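Local coordinates for glycosyl hydrolase family 2, TIM barrel domain protein (Faecalibacterium prausnitzii A2-165, PDB 6ED2) that probably hydrolyses beta-D-glucuronides as a gut bacterial beta-glucuronidase of glycosyl hydrolase family 2, at residues R496-L508 / V550-E562. Sequence-based numbering, arbitrary orientation.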
loop_
_atom_site.group_PDB
_atom_site.type_symbol
_atom_site.label_atom_id
_atom_site.label_comp_id
_atom_site.label_asym_id
_atom_site.label_seq_id
_atom_site.Cartn_x
_atom_site.Cartn_y
_atom_site.Cartn_z
ATOM N N ARG A 496 8.820 -25.390 -11.077
ATOM C CA ARG A 496 7.432 -25.833 -11.127
ATOM C C ARG A 496 6.510 -24.836 -10.437
ATOM O O ARG A 496 6.840 -24.294 -9.382
ATOM C CB ARG A 496 7.281 -27.213 -10.500
ATOM C CG ARG A 496 7.827 -28.342 -11.375
ATOM C CD ARG A 496 7.211 -28.290 -12.758
ATOM N NE ARG A 496 7.701 -29.342 -13.645
ATOM C CZ ARG A 496 8.752 -29.218 -14.456
ATOM N NH1 ARG A 496 9.451 -28.089 -14.500
ATOM N NH2 ARG A 496 9.105 -30.231 -15.230
ATOM N N TYR A 497 5.347 -24.611 -11.042
ATOM C CA TYR A 497 4.382 -23.608 -10.615
ATOM C C TYR A 497 2.976 -24.188 -10.609
ATOM O O TYR A 497 2.022 -23.569 -11.101
ATOM C CB TYR A 497 4.449 -22.384 -11.513
ATOM C CG TYR A 497 5.726 -21.603 -11.334
ATOM C CD1 TYR A 497 5.895 -20.760 -10.238
ATOM C CD2 TYR A 497 6.771 -21.714 -12.254
ATOM C CE1 TYR A 497 7.066 -20.028 -10.070
ATOM C CE2 TYR A 497 7.942 -20.994 -12.096
ATOM C CZ TYR A 497 8.087 -20.155 -11.003
ATOM O OH TYR A 497 9.255 -19.448 -10.844
ATOM N N TYR A 498 2.839 -25.398 -10.065
ATOM C CA TYR A 498 1.530 -26.010 -9.869
ATOM C C TYR A 498 0.759 -25.221 -8.819
ATOM O O TYR A 498 1.114 -25.229 -7.634
ATOM C CB TYR A 498 1.691 -27.465 -9.450
ATOM C CG TYR A 498 2.036 -28.401 -10.603
ATOM C CD1 TYR A 498 1.094 -28.703 -11.583
ATOM C CD2 TYR A 498 3.298 -28.985 -10.700
ATOM C CE1 TYR A 498 1.396 -29.565 -12.632
ATOM C CE2 TYR A 498 3.612 -29.847 -11.734
ATOM C CZ TYR A 498 2.657 -30.140 -12.696
ATOM O OH TYR A 498 2.967 -30.996 -13.723
ATOM N N GLY A 499 -0.294 -24.538 -9.246
ATOM C CA GLY A 499 -1.060 -23.690 -8.362
ATOM C C GLY A 499 -0.861 -22.218 -8.621
ATOM O O GLY A 499 -1.532 -21.399 -7.982
ATOM N N TRP A 500 0.045 -21.858 -9.531
ATOM C CA TRP A 500 0.143 -20.489 -10.017
ATOM C C TRP A 500 -0.118 -20.436 -11.523
ATOM O O TRP A 500 -1.236 -20.124 -11.946
ATOM C CB TRP A 500 1.513 -19.884 -9.679
ATOM C CG TRP A 500 1.567 -18.420 -10.040
ATOM C CD1 TRP A 500 2.309 -17.847 -11.028
ATOM C CD2 TRP A 500 0.803 -17.365 -9.443
ATOM N NE1 TRP A 500 2.067 -16.495 -11.080
ATOM C CE2 TRP A 500 1.143 -16.174 -10.114
ATOM C CE3 TRP A 500 -0.130 -17.311 -8.393
ATOM C CZ2 TRP A 500 0.580 -14.931 -9.773
ATOM C CZ3 TRP A 500 -0.686 -16.065 -8.049
ATOM C CH2 TRP A 500 -0.330 -14.903 -8.744
ATOM N N TYR A 501 0.894 -20.746 -12.350
ATOM C CA TYR A 501 0.683 -20.700 -13.798
ATOM C C TYR A 501 -0.218 -21.823 -14.285
ATOM O O TYR A 501 -0.842 -21.687 -15.344
ATOM C CB TYR A 501 2.011 -20.773 -14.553
ATOM C CG TYR A 501 2.892 -19.577 -14.342
ATOM C CD1 TYR A 501 2.444 -18.300 -14.653
ATOM C CD2 TYR A 501 4.178 -19.721 -13.836
ATOM C CE1 TYR A 501 3.259 -17.190 -14.470
ATOM C CE2 TYR A 501 5.001 -18.625 -13.644
ATOM C CZ TYR A 501 4.538 -17.365 -13.957
ATOM O OH TYR A 501 5.354 -16.270 -13.766
ATOM N N VAL A 502 -0.300 -22.918 -13.538
ATOM C CA VAL A 502 -0.989 -24.130 -13.955
ATOM C C VAL A 502 -1.957 -24.503 -12.844
ATOM O O VAL A 502 -1.525 -24.788 -11.718
ATOM C CB VAL A 502 0.004 -25.278 -14.225
ATOM C CG1 VAL A 502 -0.698 -26.622 -14.248
ATOM C CG2 VAL A 502 0.775 -25.031 -15.524
ATOM N N LEU A 503 -3.263 -24.468 -13.151
ATOM C CA LEU A 503 -4.310 -24.928 -12.237
ATOM C C LEU A 503 -4.377 -24.074 -10.974
ATOM O O LEU A 503 -4.520 -24.589 -9.861
ATOM C CB LEU A 503 -4.121 -26.402 -11.875
ATOM C CG LEU A 503 -4.452 -27.432 -12.953
ATOM C CD1 LEU A 503 -3.648 -28.704 -12.745
ATOM C CD2 LEU A 503 -5.929 -27.730 -12.941
ATOM N N GLY A 504 -4.273 -22.758 -11.141
ATOM C CA GLY A 504 -4.318 -21.853 -10.006
ATOM C C GLY A 504 -5.737 -21.446 -9.636
ATOM O O GLY A 504 -6.631 -21.415 -10.477
ATOM N N GLY A 505 -5.933 -21.145 -8.351
ATOM C CA GLY A 505 -7.157 -20.506 -7.899
ATOM C C GLY A 505 -7.907 -21.286 -6.846
ATOM O O GLY A 505 -7.304 -21.800 -5.895
ATOM N N ALA A 506 -9.230 -21.391 -7.006
ATOM C CA ALA A 506 -10.005 -22.255 -6.124
ATOM C C ALA A 506 -9.557 -23.705 -6.232
ATOM O O ALA A 506 -9.594 -24.442 -5.237
ATOM C CB ALA A 506 -11.495 -22.131 -6.438
ATOM N N GLY A 507 -9.107 -24.127 -7.413
ATOM C CA GLY A 507 -8.672 -25.497 -7.622
ATOM C C GLY A 507 -7.248 -25.807 -7.181
ATOM O O GLY A 507 -6.465 -26.352 -7.977
ATOM N N LEU A 508 -6.896 -25.499 -5.921
ATOM C CA LEU A 508 -5.553 -25.845 -5.449
ATOM C C LEU A 508 -5.362 -27.353 -5.302
ATOM O O LEU A 508 -4.233 -27.847 -5.412
ATOM C CB LEU A 508 -5.240 -25.145 -4.124
ATOM C CG LEU A 508 -3.745 -24.930 -3.860
ATOM C CD1 LEU A 508 -3.107 -24.210 -5.025
ATOM C CD2 LEU A 508 -3.493 -24.146 -2.589
ATOM N N VAL A 550 -7.242 -15.060 -2.331
ATOM C CA VAL A 550 -7.238 -14.942 -3.784
ATOM C C VAL A 550 -5.788 -14.921 -4.249
ATOM O O VAL A 550 -4.894 -14.432 -3.544
ATOM C CB VAL A 550 -7.982 -13.685 -4.285
ATOM C CG1 VAL A 550 -9.480 -13.779 -3.955
ATOM C CG2 VAL A 550 -7.352 -12.412 -3.678
ATOM N N MET A 551 -5.550 -15.478 -5.433
ATOM C CA MET A 551 -4.244 -15.333 -6.057
ATOM C C MET A 551 -3.819 -13.873 -5.997
ATOM O O MET A 551 -4.632 -12.978 -6.253
ATOM C CB MET A 551 -4.293 -15.826 -7.506
ATOM C CG MET A 551 -4.530 -17.332 -7.630
ATOM S SD MET A 551 -4.810 -17.798 -9.349
ATOM C CE MET A 551 -3.127 -18.056 -9.915
ATOM N N TRP A 552 -2.556 -13.658 -5.592
ATOM C CA TRP A 552 -1.876 -12.377 -5.361
ATOM C C TRP A 552 -1.894 -11.938 -3.890
ATOM O O TRP A 552 -1.196 -10.980 -3.536
ATOM C CB TRP A 552 -2.432 -11.246 -6.243
ATOM C CG TRP A 552 -1.875 -11.257 -7.647
ATOM C CD1 TRP A 552 -2.418 -11.879 -8.746
ATOM C CD2 TRP A 552 -0.667 -10.624 -8.104
ATOM N NE1 TRP A 552 -1.625 -11.664 -9.854
ATOM C CE2 TRP A 552 -0.543 -10.904 -9.488
ATOM C CE3 TRP A 552 0.326 -9.859 -7.479
ATOM C CZ2 TRP A 552 0.535 -10.435 -10.258
ATOM C CZ3 TRP A 552 1.400 -9.381 -8.257
ATOM C CH2 TRP A 552 1.491 -9.679 -9.622
ATOM N N SER A 553 -2.641 -12.630 -3.025
ATOM C CA SER A 553 -2.700 -12.319 -1.596
ATOM C C SER A 553 -1.651 -13.091 -0.795
ATOM O O SER A 553 -1.167 -14.156 -1.202
ATOM C CB SER A 553 -4.077 -12.652 -1.021
ATOM O OG SER A 553 -4.209 -14.067 -0.932
ATOM N N ALA A 554 -1.336 -12.548 0.390
ATOM C CA ALA A 554 -0.430 -13.234 1.312
ATOM C C ALA A 554 -0.963 -14.611 1.676
ATOM O O ALA A 554 -0.198 -15.582 1.756
ATOM C CB ALA A 554 -0.222 -12.400 2.578
ATOM N N GLU A 555 -2.279 -14.708 1.893
ATOM C CA GLU A 555 -2.900 -15.977 2.244
ATOM C C GLU A 555 -2.683 -17.017 1.157
ATOM O O GLU A 555 -2.351 -18.172 1.447
ATOM C CB GLU A 555 -4.397 -15.779 2.478
ATOM C CG GLU A 555 -4.731 -15.220 3.850
ATOM C CD GLU A 555 -4.436 -13.729 3.963
ATOM O OE1 GLU A 555 -4.212 -13.064 2.910
ATOM O OE2 GLU A 555 -4.443 -13.229 5.114
ATOM N N TYR A 556 -2.914 -16.635 -0.102
ATOM C CA TYR A 556 -2.735 -17.578 -1.188
ATOM C C TYR A 556 -1.296 -18.075 -1.222
ATOM O O TYR A 556 -1.048 -19.285 -1.282
ATOM C CB TYR A 556 -3.133 -16.943 -2.527
ATOM C CG TYR A 556 -3.241 -17.988 -3.612
ATOM C CD1 TYR A 556 -4.396 -18.757 -3.747
ATOM C CD2 TYR A 556 -2.160 -18.266 -4.451
ATOM C CE1 TYR A 556 -4.488 -19.742 -4.709
ATOM C CE2 TYR A 556 -2.242 -19.241 -5.416
ATOM C CZ TYR A 556 -3.407 -19.980 -5.545
ATOM O OH TYR A 556 -3.492 -20.968 -6.499
ATOM N N GLN A 557 -0.332 -17.154 -1.158
ATOM C CA GLN A 557 1.075 -17.552 -1.173
ATOM C C GLN A 557 1.367 -18.558 -0.068
ATOM O O GLN A 557 1.971 -19.611 -0.320
ATOM C CB GLN A 557 1.979 -16.319 -1.057
ATOM C CG GLN A 557 3.446 -16.627 -0.747
ATOM C CD GLN A 557 4.239 -17.094 -1.965
ATOM O OE1 GLN A 557 3.687 -17.701 -2.885
ATOM N NE2 GLN A 557 5.540 -16.799 -1.981
ATOM N N ASN A 558 0.907 -18.278 1.157
ATOM C CA ASN A 558 1.133 -19.226 2.249
ATOM C C ASN A 558 0.449 -20.567 1.987
ATOM O O ASN A 558 1.008 -21.627 2.303
ATOM C CB ASN A 558 0.658 -18.639 3.581
ATOM C CG ASN A 558 1.747 -17.796 4.286
ATOM O OD1 ASN A 558 2.766 -17.404 3.686
ATOM N ND2 ASN A 558 1.525 -17.517 5.567
ATOM N N GLU A 559 -0.769 -20.543 1.421
ATOM C CA GLU A 559 -1.484 -21.785 1.128
ATOM C C GLU A 559 -0.766 -22.574 0.047
ATOM O O GLU A 559 -0.617 -23.797 0.151
ATOM C CB GLU A 559 -2.927 -21.488 0.696
ATOM C CG GLU A 559 -3.850 -21.144 1.850
ATOM C CD GLU A 559 -5.025 -20.261 1.445
ATOM O OE1 GLU A 559 -5.387 -20.241 0.244
ATOM O OE2 GLU A 559 -5.557 -19.549 2.334
ATOM N N TYR A 560 -0.304 -21.875 -0.989
ATOM C CA TYR A 560 0.424 -22.518 -2.076
ATOM C C TYR A 560 1.721 -23.127 -1.569
ATOM O O TYR A 560 2.067 -24.259 -1.933
ATOM C CB TYR A 560 0.682 -21.487 -3.177
ATOM C CG TYR A 560 1.763 -21.846 -4.156
ATOM C CD1 TYR A 560 1.437 -22.359 -5.417
ATOM C CD2 TYR A 560 3.114 -21.654 -3.845
ATOM C CE1 TYR A 560 2.416 -22.678 -6.331
ATOM C CE2 TYR A 560 4.114 -21.994 -4.757
ATOM C CZ TYR A 560 3.754 -22.505 -6.002
ATOM O OH TYR A 560 4.720 -22.830 -6.928
ATOM N N LEU A 561 2.445 -22.400 -0.710
ATOM C CA LEU A 561 3.714 -22.910 -0.201
ATOM C C LEU A 561 3.503 -24.154 0.651
ATOM O O LEU A 561 4.285 -25.108 0.565
ATOM C CB LEU A 561 4.446 -21.831 0.603
ATOM C CG LEU A 561 4.963 -20.634 -0.205
ATOM C CD1 LEU A 561 5.526 -19.502 0.700
ATOM C CD2 LEU A 561 6.012 -21.097 -1.215
ATOM N N GLU A 562 2.458 -24.160 1.482
ATOM C CA GLU A 562 2.207 -25.318 2.327
ATOM C C GLU A 562 1.856 -26.534 1.484
ATOM O O GLU A 562 2.322 -27.646 1.761
ATOM C CB GLU A 562 1.090 -25.012 3.324
ATOM C CG GLU A 562 1.491 -23.956 4.360
ATOM C CD GLU A 562 0.575 -23.914 5.571
ATOM O OE1 GLU A 562 -0.397 -24.706 5.616
ATOM O OE2 GLU A 562 0.837 -23.091 6.479
#
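In the TIM barrel domain, the loop that leaves barrel strand 492-495 packs on the N-terminal end of helix 554-570, with Tyr556 of the helix reaching into the loop. The Tyr556 hydroxyl is gripped twice: OH donates to Gly499 O in a very short bond of 2.5 Å and accepts from Gly505 N at 3.1 Å, with an N-H...O angle of 155°, so one phenol joins two points of the loop six residues apart. The ring is carried there because CG stands anti to the backbone N (chi1 -168°); Gly499 O and Gly505 O lie in the ring plane at its edge. An alanine in place of Tyr556 would probably leave Gly499 O and Gly505 N without this shared partner and set the loop free to shift. Trp500 pushes its six-membered ring edge-first against one face of the Trp552 indole, planes at 67°, CH2 coming within 3.7 Å of Trp552 CD1. Met551 bends at its last torsion and brings CE obliquely to Trp500, 3.4 Å from its CE3, a Met-aromatic contact, while SD rests 3.7 Å from Gly505 N. Ile591 of a second subunit packs on Trp500 and takes the Trp552 NE1 bond, placing this junction of loop and helix at a subunit interface. Tyr560, one helical turn beyond Tyr556, brings CE1 to 3.1 Å from Tyr498 O and packs beside Gly499. Leu508 brings CD1 to 3.6 Å from Tyr556 OH, and its CD2 lies near Glu559 O. Ser553 caps helix 554-570, its OG accepting from Tyr556 N and donating to Val550 O. The loop leads from strand 492-495 into helix 508-525, whose Glu518 salt-bridges Arg496, and helix 610-621 packs against Leu561 of helix 554-570.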